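Local coordinates for protein amidohydrolase (Thermotoga maritima, PDB 3OOQ) that belongs to the amidohydrolase family and probably hydrolyses amide or related bonds, possibly as an allantoinase, at residues 358-363 with 379-384. Sequence-based numbering, arbitrary orientation.
Sequences DADLVV and YIDGVE
Leu-361 and Tyr-379 form an antiparallel hydrogen-bonded pair: Tyr-379 N bonds to Leu-361 O and Leu-361 N to Tyr-379 O, both at 2.9 Å. Both side chains lie on the same face of the sheet, Leu-361 against Val-28 and the Tyr-379 ring edge-to-face with Phe-9, its hydroxyl bonded to Arg-377. Beyond this pair, the type I' turn Ile-380 to Val-383 docks on the loop preceding strand 361-364. Asp-360 CG stands beside its own backbone N (chi1 -58°), which carries OD1 to Asp-381 N, met nearly along the C-O axis (2.7 Å, 172°). Gly-382 N bonds to Ala-359 O (3.0 Å), while Ala-359 CB packs 3.6 Å from the same nitrogen. Between the buried loop and the turn, Asp-381 OD1 sits 3.8 Å from Asp-358 OD2, their carboxylates steeply inclined (79°). Lys-133 bridges both, and Asp-360 OD2 too, probably offsetting the repulsion; Arg-135 pairs with Asp-381 OD2. The loop side is tight and buried; the turn's outer side is looser, Asp-381 and Gly-382 being partly open to solvent. Strand 375-380 thus pairs with 361-364 and turns tightly through Ile-380 to Val-383 into 383-387, a three-stranded antiparallel meander in the C-terminal part of an amidohydrolase chain.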
ATOM      1  N   ASP F 358     -45.207   5.792 -33.821  1.00 23.96           N
ATOM      2  CA  ASP F 358     -45.558   4.998 -32.644  1.00 23.60           C
ATOM      3  C   ASP F 358     -46.488   5.780 -31.695  1.00 23.44           C
ATOM      4  O   ASP F 358     -46.276   6.968 -31.447  1.00 22.38           O
ATOM      5  CB  ASP F 358     -44.291   4.583 -31.874  1.00 23.08           C
ATOM      6  CG  ASP F 358     -43.382   3.618 -32.662  1.00 30.39           C
ATOM      7  OD1 ASP F 358     -43.721   3.224 -33.799  1.00 23.31           O
ATOM      8  OD2 ASP F 358     -42.313   3.239 -32.118  1.00 23.47           O
ATOM      9  N   ALA F 359     -47.494   5.094 -31.143  1.00 23.79           N
ATOM     10  CA  ALA F 359     -48.473   5.736 -30.265  1.00 24.63           C
ATOM     11  C   ALA F 359     -47.945   5.801 -28.833  1.00 24.96           C
ATOM     12  O   ALA F 359     -48.441   5.124 -27.911  1.00 24.40           O
ATOM     13  CB  ALA F 359     -49.800   5.030 -30.336  1.00 24.51           C
ATOM     14  N   ASP F 360     -46.905   6.611 -28.676  1.00 24.87           N
ATOM     15  CA  ASP F 360     -46.334   6.890 -27.366  1.00 25.06           C
ATOM     16  C   ASP F 360     -46.898   8.236 -26.985  1.00 23.99           C
ATOM     17  O   ASP F 360     -46.488   9.270 -27.533  1.00 23.61           O
ATOM     18  CB  ASP F 360     -44.808   6.915 -27.447  1.00 25.30           C
ATOM     19  CG  ASP F 360     -44.227   5.606 -27.969  1.00 28.58           C
ATOM     20  OD1 ASP F 360     -44.980   4.605 -28.111  1.00 26.17           O
ATOM     21  OD2 ASP F 360     -42.999   5.583 -28.239  1.00 26.18           O
ATOM     22  N   LEU F 361     -47.886   8.200 -26.096  1.00 23.36           N
ATOM     23  CA  LEU F 361     -48.722   9.366 -25.809  1.00 23.57           C
ATOM     24  C   LEU F 361     -48.874   9.580 -24.313  1.00 23.88           C
ATOM     25  O   LEU F 361     -48.992   8.623 -23.536  1.00 23.94           O
ATOM     26  CB  LEU F 361     -50.111   9.206 -26.467  1.00 23.93           C
ATOM     27  CG  LEU F 361     -50.109   9.064 -28.003  1.00 33.04           C
ATOM     28  CD1 LEU F 361     -51.460   8.600 -28.550  1.00 23.85           C
ATOM     29  CD2 LEU F 361     -49.669  10.359 -28.682  1.00 23.85           C
ATOM     30  N   VAL F 362     -48.869  10.840 -23.903  1.00 23.58           N
ATOM     31  CA  VAL F 362     -49.015  11.142 -22.484  1.00 23.05           C
ATOM     32  C   VAL F 362     -50.178  12.091 -22.290  1.00 22.08           C
ATOM     33  O   VAL F 362     -50.240  13.131 -22.946  1.00 21.86           O
ATOM     34  CB  VAL F 362     -47.722  11.790 -21.912  1.00 23.60           C
ATOM     35  CG1 VAL F 362     -47.875  12.050 -20.416  1.00 22.69           C
ATOM     36  CG2 VAL F 362     -46.507  10.892 -22.179  1.00 22.39           C
ATOM     37  N   VAL F 363     -51.096  11.712 -21.398  1.00 22.17           N
ATOM     38  CA  VAL F 363     -52.211  12.563 -20.987  1.00 22.58           C
ATOM     39  C   VAL F 363     -51.776  13.363 -19.775  1.00 23.28           C
ATOM     40  O   VAL F 363     -51.524  12.803 -18.712  1.00 23.64           O
ATOM     41  CB  VAL F 363     -53.509  11.749 -20.637  1.00 22.23           C
ATOM     42  CG1 VAL F 363     -54.631  12.691 -20.202  1.00 19.66           C
ATOM     43  CG2 VAL F 363     -53.961  10.870 -21.812  1.00 19.35           C
ATOM     44  N   TYR F 379     -49.260   5.948 -22.585  1.00 24.05           N
ATOM     45  CA  TYR F 379     -49.349   4.828 -23.495  1.00 24.34           C
ATOM     46  C   TYR F 379     -48.026   4.762 -24.218  1.00 23.82           C
ATOM     47  O   TYR F 379     -47.421   5.799 -24.496  1.00 23.14           O
ATOM     48  CB  TYR F 379     -50.472   5.046 -24.518  1.00 24.88           C
ATOM     49  CG  TYR F 379     -51.867   5.127 -23.909  1.00 30.13           C
ATOM     50  CD1 TYR F 379     -52.327   6.311 -23.321  1.00 25.78           C
ATOM     51  CD2 TYR F 379     -52.726   4.028 -23.932  1.00 25.44           C
ATOM     52  CE1 TYR F 379     -53.604   6.396 -22.762  1.00 30.04           C
ATOM     53  CE2 TYR F 379     -54.021   4.103 -23.375  1.00 30.63           C
ATOM     54  CZ  TYR F 379     -54.441   5.294 -22.801  1.00 26.24           C
ATOM     55  OH  TYR F 379     -55.695   5.394 -22.263  1.00 31.19           O
ATOM     56  N   ILE F 380     -47.575   3.544 -24.493  1.00 24.03           N
ATOM     57  CA  ILE F 380     -46.383   3.292 -25.304  1.00 24.25           C
ATOM     58  C   ILE F 380     -46.799   2.207 -26.291  1.00 25.64           C
ATOM     59  O   ILE F 380     -47.356   1.189 -25.883  1.00 26.30           O
ATOM     60  CB  ILE F 380     -45.185   2.819 -24.435  1.00 23.47           C
ATOM     61  CG1 ILE F 380     -44.678   3.984 -23.567  1.00 21.97           C
ATOM     62  CG2 ILE F 380     -44.056   2.253 -25.316  1.00 21.77           C
ATOM     63  CD1 ILE F 380     -43.491   3.661 -22.651  1.00 22.69           C
ATOM     64  N   ASP F 381     -46.571   2.429 -27.582  1.00 26.64           N
ATOM     65  CA  ASP F 381     -47.111   1.521 -28.617  1.00 28.01           C
ATOM     66  C   ASP F 381     -48.614   1.263 -28.415  1.00 27.91           C
ATOM     67  O   ASP F 381     -49.102   0.144 -28.608  1.00 27.95           O
ATOM     68  CB  ASP F 381     -46.343   0.190 -28.633  1.00 28.92           C
ATOM     69  CG  ASP F 381     -44.867   0.375 -28.880  1.00 35.84           C
ATOM     70  OD1 ASP F 381     -44.471   1.289 -29.646  1.00 30.16           O
ATOM     71  OD2 ASP F 381     -44.087  -0.409 -28.319  1.00 30.19           O
ATOM     72  N   GLY F 382     -49.330   2.308 -28.014  1.00 27.69           N
ATOM     73  CA  GLY F 382     -50.778   2.262 -27.872  1.00 28.03           C
ATOM     74  C   GLY F 382     -51.276   1.437 -26.696  1.00 28.35           C
ATOM     75  O   GLY F 382     -52.463   1.138 -26.617  1.00 28.45           O
ATOM     76  N   VAL F 383     -50.364   1.079 -25.792  1.00 28.26           N
ATOM     77  CA  VAL F 383     -50.670   0.275 -24.611  1.00 28.63           C
ATOM     78  C   VAL F 383     -50.434   1.135 -23.376  1.00 28.50           C
ATOM     79  O   VAL F 383     -49.371   1.761 -23.229  1.00 27.87           O
ATOM     80  CB  VAL F 383     -49.798  -1.020 -24.554  1.00 28.77           C
ATOM     81  CG1 VAL F 383     -50.042  -1.801 -23.256  1.00 34.47           C
ATOM     82  CG2 VAL F 383     -50.060  -1.912 -25.774  1.00 34.64           C
ATOM     83  N   GLU F 384     -51.433   1.193 -22.502  1.00 29.52           N
ATOM     84  CA  GLU F 384     -51.302   1.931 -21.242  1.00 30.30           C
ATOM     85  C   GLU F 384     -50.235   1.263 -20.365  1.00 30.29           C
ATOM     86  O   GLU F 384     -50.297   0.056 -20.125  1.00 30.77           O
ATOM     87  CB  GLU F 384     -52.647   2.009 -20.508  1.00 31.56           C
ATOM     88  CG  GLU F 384     -52.666   3.017 -19.367  1.00 42.67           C
ATOM     89  CD  GLU F 384     -53.963   3.007 -18.583  1.00 32.65           C
ATOM     90  OE1 GLU F 384     -55.010   2.594 -19.118  1.00 43.81           O
ATOM     91  OE2 GLU F 384     -53.939   3.428 -17.413  1.00 43.83           O
TER